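Local coordinates for uncharacterized protein (Bacteroides uniformis, PDB 4IYK) that is of unknown function but may bind carbohydrate, and consists of a transthyretin-like and an E-set-like beta domain, at residues 38-43 / 75-80; 81-86 / 104-109; 123-128 / 178-183; 138-143 / 160-165. All blocks are in the same frame, centred on the assembly; numbering follows the deposited sequence.

Overall arrangement
The chain builds an N-terminal transthyretin-like domain first. In it contact 1 closes a loop between strands 40-44 and 67-77, before contact 2 opens. Contact 2 follows directly and touches contact 1 where the backbones of Phe77 and Phe85 pair; it joins the turn before strand 85-92 to the segment leading into strand 107-117, and so ties the two domains together. In the C-terminal domain contact 3 pairs strands 120-129 and 178-183, and the loop it closes encloses contact 4, between strands 135-144 and 163-166. The centres of contacts 3 and 4 lie about 8 Å apart, whereas those of contacts 1 and 3 are about 30 Å apart, on opposite sides of the chain's centre.

Contact 1 of 4, residues 38-43 / 75-80; sequences NAIKVR and VRFENG
Strand 40-43 runs antiparallel to strand 75-77 at 148°, with Lys41 and Arg76 as a hydrogen-bonded pair: Arg76 N reaches Lys41 O at 2.7 Å and Lys41 N reaches Arg76 O at 3.1 Å. Toward Ala39 and Glu78 the backbones part, and waters bridge them; one water accepts from Ala39 N and lies 3.0 Å from Glu78 O. The Lys41 chain, extended past CG, crosses that of Glu78 at about a right angle and sets NZ 2.8 Å from Glu78 OE2, a salt bridge that uses the anti lone pair of the oxygen. A methionine in place of Lys41 would probably leave the Glu78 carboxylate without its charged mate and freer to turn. On the other face Ile40 sends CG2 to Val75 CG1 at 3.7 Å, while its CG1 lies 3.7 Å from CE1 of the Phe77 ring. Val42 CG1 and Val75 CG2 lie side by side, and Phe101 packs against Ile40, Val75 and Phe77. One apolar face turned inward and one charged face turned outward are typical of a beta-sandwich sheet, here the four-stranded sheet of the transthyretin-like domain.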
loop_
_atom_site.group_PDB
_atom_site.type_symbol
_atom_site.label_atom_id
_atom_site.label_comp_id
_atom_site.label_asym_id
_atom_site.label_seq_id
_atom_site.Cartn_x
_atom_site.Cartn_y
_atom_site.Cartn_z
ATOM N N ASN A 38 -0.990 6.597 1.209
ATOM C CA ASN A 38 -2.254 6.969 1.835
ATOM C C ASN A 38 -2.025 7.907 2.997
ATOM O O ASN A 38 -0.971 7.875 3.631
ATOM C CB ASN A 38 -3.011 5.710 2.323
ATOM C CG ASN A 38 -3.557 4.832 1.220
ATOM O OD1 ASN A 38 -3.777 5.284 0.086
ATOM N ND2 ASN A 38 -3.832 3.547 1.549
ATOM N N ALA A 39 -3.037 8.694 3.321
ATOM C CA ALA A 39 -2.971 9.627 4.437
ATOM C C ALA A 39 -4.372 10.018 4.883
ATOM O O ALA A 39 -5.297 10.014 4.079
ATOM C CB ALA A 39 -2.180 10.883 4.034
ATOM N N ILE A 40 -4.513 10.342 6.162
ATOM C CA ILE A 40 -5.747 10.820 6.753
ATOM C C ILE A 40 -5.654 12.347 6.837
ATOM O O ILE A 40 -4.850 12.849 7.622
ATOM C CB ILE A 40 -6.010 10.176 8.157
ATOM C CG1 ILE A 40 -5.975 8.631 8.116
ATOM C CG2 ILE A 40 -7.321 10.723 8.759
ATOM C CD1 ILE A 40 -5.967 8.002 9.473
ATOM N N LYS A 41 -6.447 13.082 6.030
ATOM C CA LYS A 41 -6.459 14.546 6.097
ATOM C C LYS A 41 -7.635 14.961 6.972
ATOM O O LYS A 41 -8.759 14.515 6.745
ATOM C CB LYS A 41 -6.519 15.214 4.701
ATOM C CG LYS A 41 -5.243 15.034 3.891
ATOM C CD LYS A 41 -5.287 15.740 2.542
ATOM C CE LYS A 41 -4.015 15.478 1.767
ATOM N NZ LYS A 41 -3.778 16.494 0.706
ATOM N N VAL A 42 -7.371 15.745 8.013
ATOM C CA VAL A 42 -8.432 16.158 8.928
ATOM C C VAL A 42 -8.511 17.682 9.000
ATOM O O VAL A 42 -7.518 18.380 8.777
ATOM C CB VAL A 42 -8.320 15.527 10.353
ATOM C CG1 VAL A 42 -8.357 13.998 10.302
ATOM C CG2 VAL A 42 -7.071 16.006 11.084
ATOM N N ARG A 43 -9.702 18.172 9.316
ATOM C CA ARG A 43 -9.993 19.582 9.511
ATOM C C ARG A 43 -10.874 19.719 10.741
ATOM O O ARG A 43 -11.996 19.208 10.752
ATOM C CB ARG A 43 -10.658 20.187 8.261
ATOM C CG ARG A 43 -10.910 21.698 8.353
ATOM C CD ARG A 43 -11.501 22.265 7.070
ATOM N NE ARG A 43 -10.545 22.242 5.958
ATOM C CZ ARG A 43 -10.844 22.565 4.703
ATOM N NH1 ARG A 43 -12.077 22.938 4.378
ATOM N NH2 ARG A 43 -9.911 22.516 3.760
ATOM N N VAL A 75 -13.036 14.491 8.001
ATOM C CA VAL A 75 -11.924 13.632 7.535
ATOM C C VAL A 75 -12.017 13.527 6.018
ATOM O O VAL A 75 -13.114 13.418 5.477
ATOM C CB VAL A 75 -11.903 12.235 8.229
ATOM C CG1 VAL A 75 -10.792 11.340 7.683
ATOM C CG2 VAL A 75 -11.782 12.363 9.739
ATOM N N ARG A 76 -10.872 13.556 5.339
ATOM C CA ARG A 76 -10.809 13.490 3.889
ATOM C C ARG A 76 -9.717 12.529 3.410
ATOM O O ARG A 76 -8.575 12.609 3.868
ATOM C CB ARG A 76 -10.541 14.903 3.356
ATOM C CG ARG A 76 -10.639 15.068 1.862
ATOM C CD ARG A 76 -10.406 16.518 1.483
ATOM N NE ARG A 76 -11.557 17.367 1.805
ATOM C CZ ARG A 76 -12.564 17.609 0.971
ATOM N NH1 ARG A 76 -12.579 17.060 -0.239
ATOM N NH2 ARG A 76 -13.565 18.404 1.338
ATOM N N PHE A 77 -10.058 11.658 2.449
ATOM C CA PHE A 77 -9.114 10.759 1.786
ATOM C C PHE A 77 -9.020 11.133 0.332
ATOM O O PHE A 77 -10.048 11.230 -0.342
ATOM C CB PHE A 77 -9.530 9.298 1.918
ATOM C CG PHE A 77 -9.462 8.779 3.324
ATOM C CD1 PHE A 77 -8.245 8.378 3.879
ATOM C CD2 PHE A 77 -10.602 8.707 4.108
ATOM C CE1 PHE A 77 -8.180 7.903 5.186
ATOM C CE2 PHE A 77 -10.533 8.232 5.417
ATOM C CZ PHE A 77 -9.325 7.833 5.947
ATOM N N GLU A 78 -7.799 11.392 -0.145
ATOM C CA GLU A 78 -7.519 11.746 -1.534
ATOM C C GLU A 78 -6.111 11.308 -1.928
ATOM O O GLU A 78 -5.255 11.154 -1.060
ATOM C CB GLU A 78 -7.695 13.250 -1.783
ATOM C CG GLU A 78 -6.910 14.172 -0.856
ATOM C CD GLU A 78 -7.110 15.662 -1.079
ATOM O OE1 GLU A 78 -8.170 16.065 -1.614
ATOM O OE2 GLU A 78 -6.209 16.434 -0.683
ATOM N N ASN A 79 -5.891 11.120 -3.243
ATOM C CA ASN A 79 -4.623 10.759 -3.884
ATOM C C ASN A 79 -3.952 9.527 -3.253
ATOM O O ASN A 79 -2.737 9.494 -3.062
ATOM C CB ASN A 79 -3.675 11.955 -3.892
ATOM C CG ASN A 79 -4.227 13.103 -4.687
ATOM O OD1 ASN A 79 -4.575 12.973 -5.860
ATOM N ND2 ASN A 79 -4.405 14.225 -4.044
ATOM N N GLY A 80 -4.767 8.531 -2.924
ATOM C CA GLY A 80 -4.296 7.307 -2.306
ATOM C C GLY A 80 -4.353 6.138 -3.250
ATOM O O GLY A 80 -4.239 6.305 -4.464
HETATM O O HOH W 1 -5.077 8.900 0.858
HETATM O O HOH W 2 -5.763 11.857 2.218
HETATM O O HOH W 3 -3.581 14.360 -1.662
#

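Contact 2 of 4, residues 81-86 / 104-109; sequences NFYPFE and IPYIRV
Tyr83 and Tyr106 meet in a T-shaped stack at the junction of the transthyretin-like and E-set-like domains, where a single backbone bridge pairs Phe82 with Pro105. Tyr83 N donates to Ile104 O at 2.9 Å, and Tyr106 N to Asn81 O at 3.1 Å. From CB, 4.1 Å from Asn81 O, the Tyr106 side chain runs back across the 81-86 backbone. Tyr106 CG lies 3.8 Å from Asn81 O, CD2 and CE2 pass the Asn81 carbonyl carbon, CD1 comes 3.5 Å from Tyr83 CE1, and Tyr106 CE1 sits over the centre of the Tyr83 ring, with the planes at 71°; Phe82 CA lies over one face of the Tyr106 ring. An alanine in place of Tyr106 is likely to leave the Tyr83 face without its edge partner and open a gap beside the Phe82 backbone. Tyr83 itself is held at its far end by Glu133, through OH. At the tip, Tyr106 CZ lies 3.3 Å and OH 2.9 Å from Phe82 O, with OH 3.6 Å from Pro84 CD.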
loop_
_atom_site.group_PDB
_atom_site.type_symbol
_atom_site.label_atom_id
_atom_site.label_comp_id
_atom_site.label_asym_id
_atom_site.label_seq_id
_atom_site.Cartn_x
_atom_site.Cartn_y
_atom_site.Cartn_z
ATOM N N ASN A 81 -4.531 4.949 -2.697
ATOM C CA ASN A 81 -4.643 3.715 -3.478
ATOM C C ASN A 81 -6.052 3.095 -3.315
ATOM O O ASN A 81 -6.268 1.915 -3.618
ATOM C CB ASN A 81 -3.532 2.728 -3.107
ATOM C CG ASN A 81 -3.579 2.165 -1.712
ATOM O OD1 ASN A 81 -4.582 2.312 -0.973
ATOM N ND2 ASN A 81 -2.532 1.392 -1.380
ATOM N N PHE A 82 -7.005 3.913 -2.844
ATOM C CA PHE A 82 -8.387 3.508 -2.722
ATOM C C PHE A 82 -9.251 4.678 -3.133
ATOM O O PHE A 82 -8.763 5.817 -3.164
ATOM C CB PHE A 82 -8.731 2.981 -1.315
ATOM C CG PHE A 82 -8.456 3.898 -0.151
ATOM C CD1 PHE A 82 -9.379 4.879 0.218
ATOM C CD2 PHE A 82 -7.330 3.717 0.645
ATOM C CE1 PHE A 82 -9.134 5.712 1.309
ATOM C CE2 PHE A 82 -7.087 4.549 1.740
ATOM C CZ PHE A 82 -7.998 5.531 2.074
ATOM N N TYR A 83 -10.516 4.398 -3.492
ATOM C CA TYR A 83 -11.444 5.443 -3.943
ATOM C C TYR A 83 -11.645 6.506 -2.854
ATOM O O TYR A 83 -11.865 6.161 -1.678
ATOM C CB TYR A 83 -12.799 4.866 -4.410
ATOM C CG TYR A 83 -12.740 4.300 -5.813
ATOM C CD1 TYR A 83 -12.344 2.982 -6.040
ATOM C CD2 TYR A 83 -13.026 5.094 -6.918
ATOM C CE1 TYR A 83 -12.297 2.454 -7.327
ATOM C CE2 TYR A 83 -12.960 4.582 -8.214
ATOM C CZ TYR A 83 -12.552 3.271 -8.413
ATOM O OH TYR A 83 -12.490 2.753 -9.682
ATOM N N PRO A 84 -11.476 7.795 -3.247
ATOM C CA PRO A 84 -11.640 8.898 -2.293
ATOM C C PRO A 84 -13.056 9.022 -1.738
ATOM O O PRO A 84 -14.043 8.652 -2.373
ATOM C CB PRO A 84 -11.298 10.136 -3.143
ATOM C CG PRO A 84 -11.646 9.751 -4.523
ATOM C CD PRO A 84 -11.182 8.318 -4.596
ATOM N N PHE A 85 -13.129 9.576 -0.539
ATOM C CA PHE A 85 -14.353 9.857 0.192
ATOM C C PHE A 85 -14.034 10.742 1.381
ATOM O O PHE A 85 -12.867 10.923 1.759
ATOM C CB PHE A 85 -15.087 8.560 0.652
ATOM C CG PHE A 85 -14.358 7.702 1.667
ATOM C CD1 PHE A 85 -13.448 6.735 1.259
ATOM C CD2 PHE A 85 -14.629 7.822 3.025
ATOM C CE1 PHE A 85 -12.786 5.938 2.190
ATOM C CE2 PHE A 85 -13.979 7.006 3.956
ATOM C CZ PHE A 85 -13.052 6.078 3.532
ATOM N N GLU A 86 -15.098 11.248 1.989
ATOM C CA GLU A 86 -15.049 12.063 3.174
ATOM C C GLU A 86 -15.852 11.435 4.293
ATOM O O GLU A 86 -16.849 10.753 4.037
ATOM C CB GLU A 86 -15.626 13.440 2.862
ATOM C CG GLU A 86 -14.613 14.546 2.742
ATOM C CD GLU A 86 -15.240 15.925 2.766
ATOM O OE1 GLU A 86 -16.105 16.207 1.903
ATOM O OE2 GLU A 86 -14.871 16.724 3.656
ATOM N N ILE A 104 -12.510 1.021 -0.788
ATOM C CA ILE A 104 -12.521 0.234 -2.020
ATOM C C ILE A 104 -11.153 0.438 -2.641
ATOM O O ILE A 104 -10.935 1.519 -3.213
ATOM C CB ILE A 104 -13.681 0.607 -3.017
ATOM C CG1 ILE A 104 -15.072 0.374 -2.394
ATOM C CG2 ILE A 104 -13.524 -0.149 -4.368
ATOM C CD1 ILE A 104 -16.240 1.105 -3.142
ATOM N N PRO A 105 -10.205 -0.543 -2.516
ATOM C CA PRO A 105 -8.893 -0.368 -3.170
ATOM C C PRO A 105 -9.066 -0.373 -4.681
ATOM O O PRO A 105 -10.042 -0.959 -5.168
ATOM C CB PRO A 105 -8.088 -1.585 -2.698
ATOM C CG PRO A 105 -9.095 -2.623 -2.386
ATOM C CD PRO A 105 -10.345 -1.893 -1.922
ATOM N N TYR A 106 -8.161 0.268 -5.430
ATOM C CA TYR A 106 -8.289 0.224 -6.890
ATOM C C TYR A 106 -8.033 -1.192 -7.387
ATOM O O TYR A 106 -8.721 -1.683 -8.273
ATOM C CB TYR A 106 -7.320 1.226 -7.550
ATOM C CG TYR A 106 -7.566 2.660 -7.134
ATOM C CD1 TYR A 106 -8.841 3.223 -7.221
ATOM C CD2 TYR A 106 -6.527 3.461 -6.668
ATOM C CE1 TYR A 106 -9.079 4.536 -6.825
ATOM C CE2 TYR A 106 -6.752 4.778 -6.270
ATOM C CZ TYR A 106 -8.035 5.310 -6.351
ATOM O OH TYR A 106 -8.283 6.604 -5.963
ATOM N N ILE A 107 -7.058 -1.864 -6.771
ATOM C CA ILE A 107 -6.647 -3.222 -7.103
ATOM C C ILE A 107 -6.440 -4.042 -5.826
ATOM O O ILE A 107 -5.836 -3.550 -4.870
ATOM C CB ILE A 107 -5.318 -3.183 -7.948
ATOM C CG1 ILE A 107 -5.542 -2.513 -9.332
ATOM C CG2 ILE A 107 -4.669 -4.594 -8.083
ATOM C CD1 ILE A 107 -4.293 -2.283 -10.119
ATOM N N ARG A 108 -6.851 -5.330 -5.866
ATOM C CA ARG A 108 -6.570 -6.306 -4.811
ATOM C C ARG A 108 -5.552 -7.305 -5.353
ATOM O O ARG A 108 -5.760 -7.829 -6.444
ATOM C CB ARG A 108 -7.857 -7.042 -4.386
ATOM C CG ARG A 108 -8.849 -6.204 -3.629
ATOM C CD ARG A 108 -10.112 -6.994 -3.264
ATOM N NE ARG A 108 -11.056 -6.090 -2.610
ATOM C CZ ARG A 108 -12.093 -5.502 -3.184
ATOM N NH1 ARG A 108 -12.444 -5.821 -4.426
ATOM N NH2 ARG A 108 -12.833 -4.637 -2.500
ATOM N N VAL A 109 -4.448 -7.567 -4.629
ATOM C CA VAL A 109 -3.492 -8.584 -5.082
ATOM C C VAL A 109 -3.986 -9.922 -4.543
ATOM O O VAL A 109 -4.173 -10.058 -3.333
ATOM C CB VAL A 109 -2.027 -8.304 -4.703
ATOM C CG1 VAL A 109 -1.124 -9.414 -5.215
ATOM C CG2 VAL A 109 -1.568 -6.956 -5.241
HETATM O O HOH W 4 -12.934 3.851 -0.875
#

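Contact 3 of 4, residues 123-128 / 178-183; sequences ATFSLE and YTLSID
Phe125 holds CG between its backbone N and carbonyl carbon (chi1 58°), which swings the ring across toward strand 178-183, while Tyr178 has CG beside its own N (chi1 -66°), which carries its ring off to one side and leaves CB facing the Phe125 ring. Tyr178 CB stands over the Phe125 face, 3.8 Å from the centroid and 21° off the normal, as a CH-pi contact. The two rings are nearly parallel but slid apart, with little overlap, so it is the methylene rather than the tyrosine ring that meets the phenylalanine face. At the edge of the same ring, Leu180 CD1 approaches CE1 at 3.8 Å. Leu127 crosses Tyr178 at about a right angle, CD1 meeting CE2. Beneath these side chains the antiparallel backbones are joined by four hydrogen bonds, two each in the Ala123-Leu180 and Phe125-Tyr178 pairs. The bond from Tyr178 N to Phe125 O is 2.8 Å long. Thr124 and Thr179, the non-hydrogen-bonded pair between them, point to the opposite face, with Thr124 CG2 3.8 Å from Thr179 OG1. Ile139 of strand 135-144 packs on Phe125, Leu127, Tyr178 and Leu180, and Ile201 of strand 196-206 on Ala123 and Phe125. Such facing of two antiparallel sheets through an apolar layer is characteristic of a beta sandwich, as in the immunoglobulin-like E-set fold.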
loop_
_atom_site.group_PDB
_atom_site.type_symbol
_atom_site.label_atom_id
_atom_site.label_comp_id
_atom_site.label_asym_id
_atom_site.label_seq_id
_atom_site.Cartn_x
_atom_site.Cartn_y
_atom_site.Cartn_z
ATOM N N ALA A 123 7.956 -14.005 -7.798
ATOM C CA ALA A 123 6.650 -13.602 -7.291
ATOM C C ALA A 123 5.576 -14.057 -8.270
ATOM O O ALA A 123 5.761 -13.930 -9.478
ATOM C CB ALA A 123 6.596 -12.087 -7.103
ATOM N N THR A 124 4.509 -14.682 -7.759
ATOM C CA THR A 124 3.360 -15.133 -8.554
ATOM C C THR A 124 2.118 -14.623 -7.859
ATOM O O THR A 124 2.068 -14.569 -6.623
ATOM C CB THR A 124 3.341 -16.653 -8.795
ATOM O OG1 THR A 124 3.338 -17.333 -7.543
ATOM C CG2 THR A 124 4.497 -17.126 -9.667
ATOM N N PHE A 125 1.138 -14.180 -8.656
ATOM C CA PHE A 125 -0.068 -13.547 -8.141
ATOM C C PHE A 125 -1.091 -13.289 -9.244
ATOM O O PHE A 125 -0.793 -13.353 -10.437
ATOM C CB PHE A 125 0.282 -12.186 -7.434
ATOM C CG PHE A 125 0.992 -11.168 -8.306
ATOM C CD1 PHE A 125 2.368 -11.239 -8.515
ATOM C CD2 PHE A 125 0.283 -10.143 -8.928
ATOM C CE1 PHE A 125 3.018 -10.305 -9.334
ATOM C CE2 PHE A 125 0.945 -9.197 -9.728
ATOM C CZ PHE A 125 2.304 -9.280 -9.915
ATOM N N SER A 126 -2.301 -12.968 -8.807
ATOM C CA SER A 126 -3.434 -12.556 -9.609
ATOM C C SER A 126 -3.875 -11.195 -9.120
ATOM O O SER A 126 -3.475 -10.770 -8.033
ATOM C CB SER A 126 -4.571 -13.578 -9.498
ATOM O OG SER A 126 -4.313 -14.670 -10.362
ATOM N N LEU A 127 -4.734 -10.530 -9.889
ATOM C CA LEU A 127 -5.245 -9.204 -9.558
ATOM C C LEU A 127 -6.736 -9.149 -9.748
ATOM O O LEU A 127 -7.291 -9.811 -10.628
ATOM C CB LEU A 127 -4.579 -8.095 -10.399
ATOM C CG LEU A 127 -3.050 -7.960 -10.296
ATOM C CD1 LEU A 127 -2.535 -6.966 -11.311
ATOM C CD2 LEU A 127 -2.604 -7.546 -8.918
ATOM N N GLU A 128 -7.372 -8.326 -8.925
ATOM C CA GLU A 128 -8.798 -8.094 -8.946
ATOM C C GLU A 128 -9.023 -6.585 -8.928
ATOM O O GLU A 128 -8.402 -5.878 -8.146
ATOM C CB GLU A 128 -9.399 -8.806 -7.735
ATOM C CG GLU A 128 -10.894 -8.751 -7.584
ATOM C CD GLU A 128 -11.303 -9.452 -6.302
ATOM O OE1 GLU A 128 -10.956 -10.645 -6.138
ATOM O OE2 GLU A 128 -11.902 -8.783 -5.427
ATOM N N TYR A 178 0.311 -13.487 -13.052
ATOM C CA TYR A 178 1.467 -12.629 -13.289
ATOM C C TYR A 178 2.684 -13.210 -12.593
ATOM O O TYR A 178 2.551 -13.797 -11.525
ATOM C CB TYR A 178 1.191 -11.197 -12.811
ATOM C CG TYR A 178 0.121 -10.475 -13.601
ATOM C CD1 TYR A 178 0.442 -9.751 -14.747
ATOM C CD2 TYR A 178 -1.206 -10.472 -13.180
ATOM C CE1 TYR A 178 -0.531 -9.056 -15.462
ATOM C CE2 TYR A 178 -2.190 -9.789 -13.892
ATOM C CZ TYR A 178 -1.845 -9.078 -15.031
ATOM O OH TYR A 178 -2.797 -8.395 -15.744
ATOM N N THR A 179 3.863 -13.077 -13.216
ATOM C CA THR A 179 5.150 -13.520 -12.647
ATOM C C THR A 179 6.162 -12.390 -12.738
ATOM O O THR A 179 6.309 -11.780 -13.799
ATOM C CB THR A 179 5.660 -14.794 -13.376
ATOM O OG1 THR A 179 4.673 -15.828 -13.252
ATOM C CG2 THR A 179 6.990 -15.306 -12.816
ATOM N N LEU A 180 6.859 -12.105 -11.620
ATOM C CA LEU A 180 7.963 -11.141 -11.532
ATOM C C LEU A 180 9.160 -11.863 -10.921
ATOM O O LEU A 180 8.981 -12.803 -10.152
ATOM C CB LEU A 180 7.602 -9.850 -10.760
ATOM C CG LEU A 180 6.455 -9.017 -11.381
ATOM C CD1 LEU A 180 5.895 -8.051 -10.376
ATOM C CD2 LEU A 180 6.889 -8.298 -12.688
ATOM N N SER A 181 10.371 -11.469 -11.316
ATOM C CA SER A 181 11.609 -12.133 -10.906
ATOM C C SER A 181 12.715 -11.176 -10.562
ATOM O O SER A 181 12.874 -10.141 -11.232
ATOM C CB SER A 181 12.127 -13.012 -12.051
ATOM O OG SER A 181 11.418 -14.230 -12.169
ATOM N N ILE A 182 13.570 -11.598 -9.600
ATOM C CA ILE A 182 14.817 -10.933 -9.244
ATOM C C ILE A 182 15.921 -12.006 -9.264
ATOM O O ILE A 182 15.823 -12.998 -8.541
ATOM C CB ILE A 182 14.795 -10.144 -7.909
ATOM C CG1 ILE A 182 13.679 -9.057 -7.894
ATOM C CG2 ILE A 182 16.183 -9.502 -7.652
ATOM C CD1 ILE A 182 13.202 -8.694 -6.482
ATOM N N ASP A 183 16.946 -11.813 -10.105
ATOM C CA ASP A 183 18.095 -12.717 -10.156
ATOM C C ASP A 183 19.057 -12.232 -9.086
ATOM O O ASP A 183 19.514 -11.096 -9.161
ATOM C CB ASP A 183 18.745 -12.727 -11.569
ATOM C CG ASP A 183 19.903 -13.711 -11.723
ATOM O OD1 ASP A 183 20.902 -13.585 -10.985
ATOM O OD2 ASP A 183 19.828 -14.567 -12.597
#

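Contact 4 of 4, residues 138-143 / 160-165; sequences EIQLFA and GTDKQV. With EDO (1,2-ethanediol), chain F.
Asp162, Glu138 and Lys163 bury more surface here than any other residues of segments 138-143 and 160-165; a type I turn runs from Gly160 to Lys163. Leu141 N reaches Asp162 O at 2.8 Å. The Asp162 carboxylate lies beside the Gln140 amide, planes 77° apart, and a water links them, donating to Asp162 OD2 at 2.6 Å and to Leu141 O and accepting from Gln140 NE2. Lys163, with CG anti to the backbone N (chi1 180°) and an extended chain, runs past Gln140 toward Glu138, and Gln140 OE1 comes 3.5 Å from Lys163 CD. There Glu138 OE1 is 4.0 Å from Lys163 NZ, too far for a salt bridge; a second water donates to OE2 and accepts from NZ. Glu138 CG rests on Val165 CG2. On the opposite face Ile139 and Gln164 form a hydrogen-bonded pair, N to O in both directions (3.0 and 2.9 Å). Backbone bonds fix the strand pairing, whereas Glu138 and Lys163 meet through water, so their attraction is probably weaker than in a salt bridge.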
loop_
_atom_site.group_PDB
_atom_site.type_symbol
_atom_site.label_atom_id
_atom_site.label_comp_id
_atom_site.label_asym_id
_atom_site.label_seq_id
_atom_site.Cartn_x
_atom_site.Cartn_y
_atom_site.Cartn_z
ATOM N N GLU A 138 1.018 -0.611 -13.935
ATOM C CA GLU A 138 2.302 -1.228 -13.576
ATOM C C GLU A 138 2.187 -2.368 -12.559
ATOM O O GLU A 138 1.296 -2.357 -11.707
ATOM C CB GLU A 138 3.264 -0.183 -12.966
ATOM C CG GLU A 138 3.699 0.971 -13.867
ATOM C CD GLU A 138 4.561 2.034 -13.210
ATOM O OE1 GLU A 138 5.223 1.726 -12.194
ATOM O OE2 GLU A 138 4.572 3.181 -13.711
ATOM N N ILE A 139 3.167 -3.301 -12.599
ATOM C CA ILE A 139 3.353 -4.363 -11.595
ATOM C C ILE A 139 4.849 -4.366 -11.236
ATOM O O ILE A 139 5.714 -4.121 -12.100
ATOM C CB ILE A 139 2.799 -5.782 -11.940
ATOM C CG1 ILE A 139 3.394 -6.343 -13.255
ATOM C CG2 ILE A 139 1.256 -5.793 -11.929
ATOM C CD1 ILE A 139 3.277 -7.881 -13.451
ATOM N N GLN A 140 5.147 -4.575 -9.943
ATOM C CA GLN A 140 6.517 -4.549 -9.487
ATOM C C GLN A 140 6.705 -5.347 -8.223
ATOM O O GLN A 140 5.837 -5.354 -7.333
ATOM C CB GLN A 140 6.981 -3.092 -9.260
ATOM C CG GLN A 140 8.482 -2.964 -8.965
ATOM C CD GLN A 140 9.002 -1.582 -9.250
ATOM O OE1 GLN A 140 8.270 -0.672 -9.609
ATOM N NE2 GLN A 140 10.257 -1.374 -9.016
ATOM N N LEU A 141 7.872 -6.020 -8.153
ATOM C CA LEU A 141 8.326 -6.743 -6.984
ATOM C C LEU A 141 9.349 -5.854 -6.295
ATOM O O LEU A 141 10.502 -5.770 -6.732
ATOM C CB LEU A 141 8.891 -8.149 -7.334
ATOM C CG LEU A 141 9.384 -9.008 -6.149
ATOM C CD1 LEU A 141 8.265 -9.239 -5.103
ATOM C CD2 LEU A 141 9.940 -10.360 -6.643
ATOM N N PHE A 142 8.903 -5.120 -5.257
ATOM C CA PHE A 142 9.798 -4.226 -4.526
ATOM C C PHE A 142 10.640 -5.006 -3.551
ATOM O O PHE A 142 10.167 -5.976 -2.969
ATOM C CB PHE A 142 9.023 -3.111 -3.805
ATOM C CG PHE A 142 8.250 -2.227 -4.754
ATOM C CD1 PHE A 142 8.893 -1.214 -5.471
ATOM C CD2 PHE A 142 6.887 -2.441 -4.980
ATOM C CE1 PHE A 142 8.169 -0.384 -6.341
ATOM C CE2 PHE A 142 6.165 -1.614 -5.857
ATOM C CZ PHE A 142 6.816 -0.606 -6.547
ATOM N N ALA A 143 11.884 -4.566 -3.353
ATOM C CA ALA A 143 12.804 -5.167 -2.389
ATOM C C ALA A 143 13.496 -4.111 -1.514
ATOM O O ALA A 143 13.894 -3.048 -2.015
ATOM C CB ALA A 143 13.860 -5.997 -3.129
ATOM N N GLY A 160 15.446 -5.966 -15.207
ATOM C CA GLY A 160 14.126 -5.540 -15.683
ATOM C C GLY A 160 12.937 -6.450 -15.435
ATOM O O GLY A 160 11.798 -6.038 -15.677
ATOM N N THR A 161 13.172 -7.693 -14.975
ATOM C CA THR A 161 12.106 -8.702 -14.736
ATOM C C THR A 161 11.326 -8.457 -13.409
ATOM O O THR A 161 10.335 -9.145 -13.143
ATOM C CB THR A 161 12.721 -10.118 -14.739
ATOM O OG1 THR A 161 13.839 -10.109 -13.870
ATOM C CG2 THR A 161 13.200 -10.548 -16.114
ATOM N N ASP A 162 11.799 -7.511 -12.566
ATOM C CA ASP A 162 11.179 -7.175 -11.281
ATOM C C ASP A 162 10.020 -6.187 -11.457
ATOM O O ASP A 162 9.322 -5.893 -10.489
ATOM C CB ASP A 162 12.228 -6.569 -10.329
ATOM C CG ASP A 162 12.913 -5.339 -10.915
ATOM O OD1 ASP A 162 13.500 -5.455 -12.026
ATOM O OD2 ASP A 162 12.865 -4.255 -10.263
ATOM N N LYS A 163 9.853 -5.648 -12.682
ATOM C CA LYS A 163 8.861 -4.632 -12.984
ATOM C C LYS A 163 8.352 -4.742 -14.432
ATOM O O LYS A 163 9.136 -4.989 -15.343
ATOM C CB LYS A 163 9.506 -3.245 -12.750
ATOM C CG LYS A 163 8.600 -2.036 -13.025
ATOM C CD LYS A 163 9.375 -0.724 -12.894
ATOM C CE LYS A 163 8.436 0.459 -12.977
ATOM N NZ LYS A 163 9.167 1.751 -12.984
ATOM N N GLN A 164 7.038 -4.529 -14.628
ATOM C CA GLN A 164 6.433 -4.503 -15.955
ATOM C C GLN A 164 5.483 -3.317 -16.059
ATOM O O GLN A 164 4.711 -3.037 -15.127
ATOM C CB GLN A 164 5.734 -5.814 -16.335
ATOM C CG GLN A 164 5.510 -5.916 -17.855
ATOM C CD GLN A 164 4.712 -7.104 -18.310
ATOM O OE1 GLN A 164 4.211 -7.892 -17.503
ATOM N NE2 GLN A 164 4.549 -7.234 -19.628
ATOM N N VAL A 165 5.592 -2.578 -17.186
ATOM C CA VAL A 165 4.781 -1.388 -17.455
ATOM C C VAL A 165 3.883 -1.710 -18.628
ATOM O O VAL A 165 4.326 -2.306 -19.630
ATOM C CB VAL A 165 5.629 -0.099 -17.686
ATOM C CG1 VAL A 165 4.746 1.115 -18.020
ATOM C CG2 VAL A 165 6.515 0.202 -16.472
HETATM C C1 EDO F . 6.553 1.097 -21.420
HETATM O O1 EDO F . 6.012 2.377 -21.130
HETATM C C2 EDO F . 5.393 0.087 -21.575
HETATM O O2 EDO F . 5.892 -1.196 -21.911
HETATM O O HOH W 5 7.394 3.954 -14.035
HETATM O O HOH W 6 11.791 -3.646 -7.929
#